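Local coordinates for protein putative decarboxylase involved in desferrioxamine biosynthesis (Erwinia amylovora, PDB 5O5C) that probably decarboxylates lysine with pyridoxal 5'-phosphate as cofactor, supplying the diamine for desferrioxamine siderophore biosynthesis, at residues B[129-134]-B[378-383]; B[143-148]-B[163-168]; B[264-269]-B[291-296]. All coordinates share one frame; numbering follows the deposited sequence.

How the contacts relate
All three contacts are buried, yet their chemistry follows their place in the fold. Contacts 1 and 2 both touch the second subunit. Contact 1 joins two loops by mixed means, a backbone bond, a buried arginine and a bridging water, and also holds the PLP phosphate. Contact 2 lays helix 140-156 against 163-167, an edge strand within this chain, where polar side-chain bonds join an aromatic packing. Contact 3, inside the same large sheet, relies on parallel backbone pairing and mostly apolar side chains, its two polar rings bonding elsewhere. Contacts 1 and 2 meet directly through Arg381 and Glu145; contact 3 stands apart, its centre about 30 Å from that of contact 1.

Contact 1: B[129-134]-B[378-383]; sequences NSSVDT and QTTRRF. With PLP (pyridoxal-5'-phosphate), chain G.
The guanidinium of Arg381 has one face occupied by Val132, whose CG2 stands 3.0 Å above the plane, toward the rim, and comes within 3.1 Å of Arg381 NH2. NH2 is also in a salt bridge with Glu145, so a charged partner and an apolar methyl meet the same guanidinium; the bend at chi3 (88°) turns the end of the arginine toward Val132. The other branch of the valine, CG1, packs on Phe383, 3.8 Å from Phe383 CB, while the phenyl ring makes an edge-to-face contact with Tyr94 of the second subunit. In this fold type I PLP enzyme the active site draws on both subunits, and here the loop 378-383 reaches into the neighbour's cofactor site: Thr380 N and OG1 both donate to PLP O3P, at 3.2 and 2.7 Å, whereas Thr171, Thr273 and His329 of the second subunit bind the same cofactor. Further along the loop, beyond Thr380, one backbone bond, Val132 N to Arg381 O at 2.8 Å, joins the loops, and Arg381 N gives a weak bond to the side-chain oxygen Ser131 OG. A water bridges the far end, donating to Ser130 O and accepting from Phe383 N at 3.0 Å.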
loop_
_atom_site.group_PDB
_atom_site.type_symbol
_atom_site.label_atom_id
_atom_site.label_comp_id
_atom_site.label_asym_id
_atom_site.label_seq_id
_atom_site.Cartn_x
_atom_site.Cartn_y
_atom_site.Cartn_z
ATOM N N ASN B 129 0.723 14.411 6.431
ATOM C CA ASN B 129 1.184 13.626 5.272
ATOM C C ASN B 129 2.667 13.179 5.439
ATOM O O ASN B 129 3.462 13.195 4.481
ATOM C CB ASN B 129 0.967 14.433 3.978
ATOM C CG ASN B 129 1.109 13.609 2.735
ATOM O OD1 ASN B 129 0.538 12.521 2.614
ATOM N ND2 ASN B 129 1.888 14.097 1.817
ATOM N N SER B 130 3.031 12.723 6.635
ATOM C CA SER B 130 4.378 12.160 6.827
ATOM C C SER B 130 4.599 10.901 5.973
ATOM O O SER B 130 3.722 10.084 5.855
ATOM C CB SER B 130 4.638 11.806 8.279
ATOM O OG SER B 130 4.730 12.973 9.041
ATOM N N SER B 131 5.765 10.771 5.371
ATOM C CA SER B 131 6.234 9.490 4.783
ATOM C C SER B 131 7.219 8.769 5.697
ATOM O O SER B 131 8.331 9.274 5.924
ATOM C CB SER B 131 6.915 9.753 3.441
ATOM O OG SER B 131 7.395 8.535 2.874
ATOM N N VAL B 132 6.852 7.584 6.195
ATOM C CA VAL B 132 7.624 6.892 7.238
ATOM C C VAL B 132 8.700 5.926 6.733
ATOM O O VAL B 132 9.192 5.099 7.491
ATOM C CB VAL B 132 6.729 6.158 8.251
ATOM C CG1 VAL B 132 5.688 7.098 8.823
ATOM C CG2 VAL B 132 6.052 4.941 7.649
ATOM N N ASP B 133 9.076 6.052 5.462
ATOM C CA ASP B 133 10.227 5.375 4.938
ATOM C C ASP B 133 11.536 5.908 5.531
ATOM O O ASP B 133 12.422 5.113 5.817
ATOM C CB ASP B 133 10.237 5.356 3.417
ATOM C CG ASP B 133 10.208 6.714 2.803
ATOM O OD1 ASP B 133 9.595 7.627 3.397
ATOM O OD2 ASP B 133 10.805 6.875 1.729
ATOM N N THR B 134 11.624 7.215 5.782
ATOM C CA THR B 134 12.834 7.780 6.345
ATOM C C THR B 134 12.588 8.714 7.495
ATOM O O THR B 134 11.557 9.375 7.618
ATOM C CB THR B 134 13.699 8.551 5.292
ATOM O OG1 THR B 134 12.955 9.673 4.810
ATOM C CG2 THR B 134 14.094 7.679 4.144
ATOM N N GLN B 378 8.390 -1.334 0.011
ATOM C CA GLN B 378 7.882 -0.068 -0.508
ATOM C C GLN B 378 8.961 1.015 -0.318
ATOM O O GLN B 378 9.921 0.850 0.463
ATOM C CB GLN B 378 6.631 0.346 0.288
ATOM C CG GLN B 378 5.436 -0.622 0.227
ATOM C CD GLN B 378 4.314 -0.289 1.214
ATOM O OE1 GLN B 378 4.319 -0.720 2.347
ATOM N NE2 GLN B 378 3.342 0.436 0.763
ATOM N N THR B 379 8.743 2.147 -0.982
ATOM C CA THR B 379 9.487 3.334 -0.729
ATOM C C THR B 379 8.631 4.343 0.069
ATOM O O THR B 379 8.448 4.183 1.249
ATOM C CB THR B 379 10.139 3.870 -2.024
ATOM O OG1 THR B 379 10.803 2.806 -2.744
ATOM C CG2 THR B 379 11.237 4.921 -1.652
ATOM N N THR B 380 8.054 5.344 -0.574
ATOM C CA THR B 380 7.127 6.224 0.055
ATOM C C THR B 380 5.996 5.463 0.764
ATOM O O THR B 380 5.323 4.641 0.150
ATOM C CB THR B 380 6.508 7.142 -0.997
ATOM O OG1 THR B 380 7.530 7.950 -1.487
ATOM C CG2 THR B 380 5.450 8.015 -0.425
ATOM N N ARG B 381 5.798 5.748 2.031
ATOM C CA ARG B 381 4.847 5.007 2.823
ATOM C C ARG B 381 4.178 5.896 3.870
ATOM O O ARG B 381 4.832 6.638 4.538
ATOM C CB ARG B 381 5.527 3.825 3.469
ATOM C CG ARG B 381 4.580 2.776 4.000
ATOM C CD ARG B 381 5.383 1.602 4.560
ATOM N NE ARG B 381 5.736 1.797 5.976
ATOM C CZ ARG B 381 6.959 1.933 6.464
ATOM N NH1 ARG B 381 8.040 1.974 5.680
ATOM N NH2 ARG B 381 7.110 2.073 7.766
ATOM N N ARG B 382 2.877 5.763 3.988
ATOM C CA ARG B 382 2.047 6.582 4.839
ATOM C C ARG B 382 2.071 6.079 6.280
ATOM O O ARG B 382 2.435 4.957 6.557
ATOM C CB ARG B 382 0.628 6.660 4.250
ATOM C CG ARG B 382 -0.274 5.449 4.481
ATOM C CD ARG B 382 -1.537 5.490 3.670
ATOM N NE ARG B 382 -2.360 6.617 4.000
ATOM C CZ ARG B 382 -3.455 6.637 4.770
ATOM N NH1 ARG B 382 -3.966 5.553 5.337
ATOM N NH2 ARG B 382 -4.060 7.811 4.964
ATOM N N PHE B 383 1.754 6.949 7.204
ATOM C CA PHE B 383 1.916 6.704 8.649
ATOM C C PHE B 383 0.751 5.878 9.233
ATOM O O PHE B 383 0.009 6.300 10.129
ATOM C CB PHE B 383 2.051 8.050 9.311
ATOM C CG PHE B 383 2.395 8.044 10.778
ATOM C CD1 PHE B 383 2.876 6.933 11.456
ATOM C CD2 PHE B 383 2.227 9.231 11.483
ATOM C CE1 PHE B 383 3.154 6.997 12.814
ATOM C CE2 PHE B 383 2.514 9.295 12.834
ATOM C CZ PHE B 383 2.974 8.180 13.495
HETATM N N1 PLP G . 10.474 6.362 -9.639
HETATM C C2 PLP G . 10.848 7.661 -9.507
HETATM C C2A PLP G . 11.370 8.446 -10.671
HETATM C C3 PLP G . 10.703 8.347 -8.217
HETATM O O3 PLP G . 11.091 9.650 -8.111
HETATM C C4 PLP G . 10.171 7.555 -7.080
HETATM C C4A PLP G . 9.982 8.171 -5.743
HETATM C C5 PLP G . 9.805 6.131 -7.349
HETATM C C6 PLP G . 9.966 5.615 -8.638
HETATM C C5A PLP G . 9.231 5.266 -6.240
HETATM O O4P PLP G . 7.921 5.732 -5.895
HETATM P P PLP G . 7.359 5.670 -4.381
HETATM O O1P PLP G . 6.026 6.377 -4.515
HETATM O O2P PLP G . 7.254 4.184 -4.127
HETATM O O3P PLP G . 8.342 6.411 -3.534
HETATM O O HOH W 1 1.287 9.786 6.413
#

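Contact 2: B[143-148]-B[163-168]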
loop_
_atom_site.group_PDB
_atom_site.type_symbol
_atom_site.label_atom_id
_atom_site.label_comp_id
_atom_site.label_asym_id
_atom_site.label_seq_id
_atom_site.Cartn_x
_atom_site.Cartn_y
_atom_site.Cartn_z
ATOM N N LEU B 143 9.498 6.712 15.077
ATOM C CA LEU B 143 9.623 6.137 16.404
ATOM C C LEU B 143 8.284 5.557 16.828
ATOM O O LEU B 143 8.251 4.442 17.394
ATOM C CB LEU B 143 10.110 7.189 17.417
ATOM C CG LEU B 143 11.411 7.885 17.082
ATOM C CD1 LEU B 143 11.748 9.005 18.032
ATOM C CD2 LEU B 143 12.533 6.875 17.091
ATOM N N ILE B 144 7.180 6.259 16.537
ATOM C CA ILE B 144 5.842 5.732 16.847
ATOM C C ILE B 144 5.623 4.370 16.192
ATOM O O ILE B 144 5.261 3.393 16.873
ATOM C CB ILE B 144 4.695 6.691 16.479
ATOM C CG1 ILE B 144 4.577 7.816 17.493
ATOM C CG2 ILE B 144 3.368 5.964 16.390
ATOM C CD1 ILE B 144 3.810 9.003 16.946
ATOM N N GLU B 145 5.909 4.262 14.900
ATOM C CA GLU B 145 5.715 2.963 14.248
ATOM C C GLU B 145 6.497 1.847 15.008
ATOM O O GLU B 145 5.992 0.714 15.194
ATOM C CB GLU B 145 6.102 2.992 12.771
ATOM C CG GLU B 145 6.178 1.583 12.158
ATOM C CD GLU B 145 6.136 1.545 10.649
ATOM O OE1 GLU B 145 5.590 2.543 10.078
ATOM O OE2 GLU B 145 6.690 0.547 10.052
ATOM N N GLN B 146 7.736 2.164 15.384
ATOM C CA GLN B 146 8.578 1.192 16.048
ATOM C C GLN B 146 7.964 0.716 17.351
ATOM O O GLN B 146 7.998 -0.468 17.634
ATOM C CB GLN B 146 9.978 1.714 16.321
ATOM C CG GLN B 146 10.922 0.574 16.694
ATOM C CD GLN B 146 11.209 -0.394 15.561
ATOM O OE1 GLN B 146 11.618 0.017 14.472
ATOM N NE2 GLN B 146 11.038 -1.698 15.820
ATOM N N LYS B 147 7.399 1.657 18.095
ATOM C CA LYS B 147 6.566 1.389 19.286
ATOM C C LYS B 147 5.412 0.452 19.009
ATOM O O LYS B 147 5.254 -0.575 19.655
ATOM C CB LYS B 147 6.024 2.717 19.874
ATOM C CG LYS B 147 5.921 2.736 21.374
ATOM C CD LYS B 147 7.203 3.243 22.015
ATOM C CE LYS B 147 7.197 2.957 23.504
ATOM N NZ LYS B 147 8.479 3.349 24.152
ATOM N N VAL B 148 4.586 0.768 18.025
ATOM C CA VAL B 148 3.524 -0.169 17.693
ATOM C C VAL B 148 3.992 -1.560 17.311
ATOM O O VAL B 148 3.378 -2.537 17.702
ATOM C CB VAL B 148 2.539 0.338 16.624
ATOM C CG1 VAL B 148 1.422 -0.661 16.461
ATOM C CG2 VAL B 148 1.928 1.649 17.051
ATOM N N ASP B 163 11.862 -8.090 14.820
ATOM C CA ASP B 163 11.454 -6.782 14.288
ATOM C C ASP B 163 10.318 -6.902 13.272
ATOM O O ASP B 163 9.922 -8.015 12.873
ATOM C CB ASP B 163 12.660 -6.133 13.633
ATOM C CG ASP B 163 12.568 -4.606 13.533
ATOM O OD1 ASP B 163 11.541 -3.971 13.834
ATOM O OD2 ASP B 163 13.572 -4.030 13.106
ATOM N N GLY B 164 9.807 -5.763 12.822
ATOM C CA GLY B 164 8.803 -5.776 11.734
ATOM C C GLY B 164 8.582 -4.463 11.049
ATOM O O GLY B 164 9.265 -3.493 11.321
ATOM N N ILE B 165 7.588 -4.423 10.178
ATOM C CA ILE B 165 7.356 -3.260 9.364
ATOM C C ILE B 165 5.873 -3.190 8.980
ATOM O O ILE B 165 5.200 -4.195 8.899
ATOM C CB ILE B 165 8.290 -3.323 8.144
ATOM C CG1 ILE B 165 8.051 -2.173 7.202
ATOM C CG2 ILE B 165 8.145 -4.627 7.402
ATOM C CD1 ILE B 165 8.662 -0.899 7.658
ATOM N N PHE B 166 5.362 -1.986 8.787
ATOM C CA PHE B 166 4.028 -1.844 8.293
ATOM C C PHE B 166 4.089 -1.915 6.748
ATOM O O PHE B 166 4.935 -1.282 6.092
ATOM C CB PHE B 166 3.401 -0.570 8.790
ATOM C CG PHE B 166 2.734 -0.683 10.137
ATOM C CD1 PHE B 166 3.462 -0.552 11.310
ATOM C CD2 PHE B 166 1.340 -0.830 10.233
ATOM C CE1 PHE B 166 2.846 -0.653 12.556
ATOM C CE2 PHE B 166 0.711 -0.922 11.480
ATOM C CZ PHE B 166 1.458 -0.816 12.636
ATOM N N THR B 167 3.140 -2.650 6.189
ATOM C CA THR B 167 2.958 -2.815 4.753
ATOM C C THR B 167 1.560 -2.450 4.349
ATOM O O THR B 167 0.766 -2.125 5.194
ATOM C CB THR B 167 3.044 -4.277 4.409
ATOM O OG1 THR B 167 1.970 -4.927 5.072
ATOM C CG2 THR B 167 4.348 -4.842 4.886
ATOM N N SER B 168 1.222 -2.625 3.060
ATOM C CA SER B 168 -0.089 -2.255 2.570
ATOM C C SER B 168 -1.142 -3.144 3.100
ATOM O O SER B 168 -2.318 -2.780 3.128
ATOM C CB SER B 168 -0.170 -2.261 1.050
ATOM O OG SER B 168 0.258 -3.415 0.404
#
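Glu145 and Phe166 bring helix 140-156 against strand 163-167, an outermost strand, within this chain, of the seven-stranded mixed sheet at the heart of the fold type I large domain. The short helix and strand segments run 114° apart in direction, their axes approaching to 8.7 Å, so the helix packs across the strand instead of along it.

Apolar and aromatic packing comes from Phe166. Val148 CG1 meets the ring at its edge, near the ring plane, 3.8 Å from Phe166 CZ. Glu145 slides past the same ring in the opposite direction, with Glu145 CD 3.5 Å from Phe166 CD1 and the carboxylate turned 68° from the ring plane. Tyr328 also meets the Phe166 ring, and Val148 touches helix 385-394 as well.

Two polar bonds cross the contact, one at Phe166 and one at Asp163. An extended chain beyond CG, with CG anti to the backbone N (chi1 168°), carries the Glu145 carboxylate across to the strand, where OE2 accepts from Phe166 N at 3.1 Å; the N-H arrives from above the carboxylate plane. OE2, which Arg381 also holds, thus serves both strand and loop, which would be expected to favour the charged form of the acid. Nearer the start of the strand, Gln146, bent at chi2, turns its amide toward Asp163, whose OD1 is also in a salt bridge with Lys375. Gln146 NE2 donates to Asp163 OD1 at 3.1 Å in a nearly straight bond, while Gly164 N reaches the same oxygen at 2.7 Å from the opposite face of the carboxylate plane.

Contact 3: B[264-269]-B[291-296]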
loop_
_atom_site.group_PDB
_atom_site.type_symbol
_atom_site.label_atom_id
_atom_site.label_comp_id
_atom_site.label_asym_id
_atom_site.label_seq_id
_atom_site.Cartn_x
_atom_site.Cartn_y
_atom_site.Cartn_z
ATOM N N VAL B 264 11.408 -26.269 1.786
ATOM C CA VAL B 264 12.015 -24.981 2.143
ATOM C C VAL B 264 11.186 -24.230 3.206
ATOM O O VAL B 264 11.744 -23.523 4.073
ATOM C CB VAL B 264 12.227 -24.189 0.806
ATOM C CG1 VAL B 264 12.537 -22.731 1.010
ATOM C CG2 VAL B 264 13.333 -24.834 0.002
ATOM N N ALA B 265 9.862 -24.357 3.139
ATOM C CA ALA B 265 8.986 -23.637 4.027
ATOM C C ALA B 265 7.571 -24.182 4.158
ATOM O O ALA B 265 6.958 -24.778 3.208
ATOM C CB ALA B 265 8.949 -22.175 3.605
ATOM N N VAL B 266 7.021 -23.897 5.322
ATOM C CA VAL B 266 5.623 -24.135 5.620
ATOM C C VAL B 266 4.850 -22.842 5.982
ATOM O O VAL B 266 5.222 -22.108 6.875
ATOM C CB VAL B 266 5.432 -25.130 6.793
ATOM C CG1 VAL B 266 3.952 -25.381 6.993
ATOM C CG2 VAL B 266 6.132 -26.456 6.524
ATOM N N VAL B 267 3.735 -22.603 5.302
ATOM C CA VAL B 267 2.817 -21.586 5.750
ATOM C C VAL B 267 1.723 -22.209 6.571
ATOM O O VAL B 267 0.951 -23.035 6.069
ATOM C CB VAL B 267 2.234 -20.758 4.604
ATOM C CG1 VAL B 267 1.136 -19.837 5.110
ATOM C CG2 VAL B 267 3.343 -20.014 3.888
ATOM N N ALA B 268 1.672 -21.757 7.830
ATOM C CA ALA B 268 0.625 -22.074 8.808
ATOM C C ALA B 268 -0.283 -20.890 8.949
ATOM O O ALA B 268 0.202 -19.780 9.282
ATOM C CB ALA B 268 1.244 -22.367 10.161
ATOM N N THR B 269 -1.588 -21.136 8.763
ATOM C CA THR B 269 -2.610 -20.132 8.831
ATOM C C THR B 269 -3.381 -20.220 10.163
ATOM O O THR B 269 -4.099 -21.215 10.450
ATOM C CB THR B 269 -3.497 -20.251 7.578
ATOM O OG1 THR B 269 -2.636 -20.153 6.462
ATOM C CG2 THR B 269 -4.529 -19.159 7.517
ATOM N N HIS B 291 13.320 -30.285 9.669
ATOM C CA HIS B 291 13.752 -30.253 8.251
ATOM C C HIS B 291 14.382 -28.909 7.857
ATOM O O HIS B 291 14.411 -28.581 6.670
ATOM C CB HIS B 291 12.558 -30.494 7.348
ATOM C CG HIS B 291 12.023 -31.886 7.392
ATOM N ND1 HIS B 291 12.555 -32.904 6.634
ATOM C CD2 HIS B 291 10.949 -32.408 8.031
ATOM C CE1 HIS B 291 11.846 -34.005 6.830
ATOM N NE2 HIS B 291 10.855 -33.725 7.657
ATOM N N GLY B 292 14.828 -28.125 8.833
ATOM C CA GLY B 292 15.387 -26.756 8.600
ATOM C C GLY B 292 14.511 -25.713 7.906
ATOM O O GLY B 292 15.017 -24.746 7.289
ATOM N N MET B 293 13.205 -25.894 7.975
ATOM C CA MET B 293 12.287 -25.060 7.173
ATOM C C MET B 293 11.877 -23.768 7.850
ATOM O O MET B 293 11.852 -23.691 9.045
ATOM C CB MET B 293 11.034 -25.843 6.794
ATOM C CG MET B 293 11.331 -26.913 5.769
ATOM S SD MET B 293 9.835 -27.496 5.026
ATOM C CE MET B 293 9.080 -28.457 6.342
ATOM N N TRP B 294 11.527 -22.770 7.043
ATOM C CA TRP B 294 11.047 -21.495 7.517
ATOM C C TRP B 294 9.589 -21.731 7.925
ATOM O O TRP B 294 8.847 -22.346 7.164
ATOM C CB TRP B 294 11.123 -20.453 6.393
ATOM C CG TRP B 294 10.667 -19.080 6.755
ATOM C CD1 TRP B 294 9.370 -18.640 6.960
ATOM C CD2 TRP B 294 11.499 -17.964 6.996
ATOM N NE1 TRP B 294 9.369 -17.299 7.294
ATOM C CE2 TRP B 294 10.660 -16.862 7.306
ATOM C CE3 TRP B 294 12.875 -17.771 6.938
ATOM C CZ2 TRP B 294 11.161 -15.593 7.553
ATOM C CZ3 TRP B 294 13.354 -16.561 7.191
ATOM C CH2 TRP B 294 12.501 -15.464 7.509
ATOM N N MET B 295 9.217 -21.273 9.117
ATOM C CA MET B 295 7.825 -21.238 9.528
ATOM C C MET B 295 7.266 -19.834 9.422
ATOM O O MET B 295 7.706 -18.880 10.099
ATOM C CB MET B 295 7.611 -21.767 10.931
ATOM C CG MET B 295 6.183 -22.215 11.193
ATOM S SD MET B 295 5.872 -22.396 12.954
ATOM C CE MET B 295 4.120 -22.714 12.986
ATOM N N HIS B 296 6.278 -19.706 8.557
ATOM C CA HIS B 296 5.563 -18.469 8.462
ATOM C C HIS B 296 4.159 -18.657 9.020
ATOM O O HIS B 296 3.432 -19.578 8.630
ATOM C CB HIS B 296 5.524 -18.008 7.029
ATOM C CG HIS B 296 4.600 -16.871 6.818
ATOM N ND1 HIS B 296 4.759 -15.683 7.484
ATOM C CD2 HIS B 296 3.485 -16.744 6.058
ATOM C CE1 HIS B 296 3.839 -14.844 7.077
ATOM N NE2 HIS B 296 3.015 -15.474 6.255
#
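Val267 and His296 lie side by side and point the same way, the CG2 methyl of the valine meeting the imidazole at its edge, in the ring plane and 3.9 Å from His296 CD2. Ala265 and Trp294 also sit side by side on this face of the sheet, CB to CB at 3.9 Å. A chi1 of -179°, which sets CG opposite the backbone N, swings the indole of Trp294 away from the partner strand and onto helix 170-189, and NE1 is bonded to Ser323. The imidazole of His296 is tethered at both nitrogens, ND1 to Ser323 and NE2 to Asn174, a residue of the cofactor pocket; the His296 side chain lies about 7 Å from a bound PLP.

The opposite face is built from flexible thioethers against small aliphatic groups. Met293, bent at chi3, crosses Val266 at an angle and sets its CE 3.6 Å from Val266 CG2. The fully extended Met295 instead runs its CE out to the CB of Ala268, at 4.0 Å.

Between these side chains the two strands, joined through helix 281-290 as a beta-alpha-beta unit, pair in parallel. Trp294 N donates to Val264 O at 3.1 Å, tilted 23° from the carbonyl plane; Val266 N donates to Trp294 O at 3.0 Å, His296 N to Val266 O, and Ala268 N to His296 O at 2.9 Å. Gly292, with positive phi, closes the connecting helix in a Schellman motif. That helix packs on the Val266 and Met295 face, helix 170-189 touches Trp294 and His296 on the other, and strand 207-212 pairs with the far edge of strand 262-269.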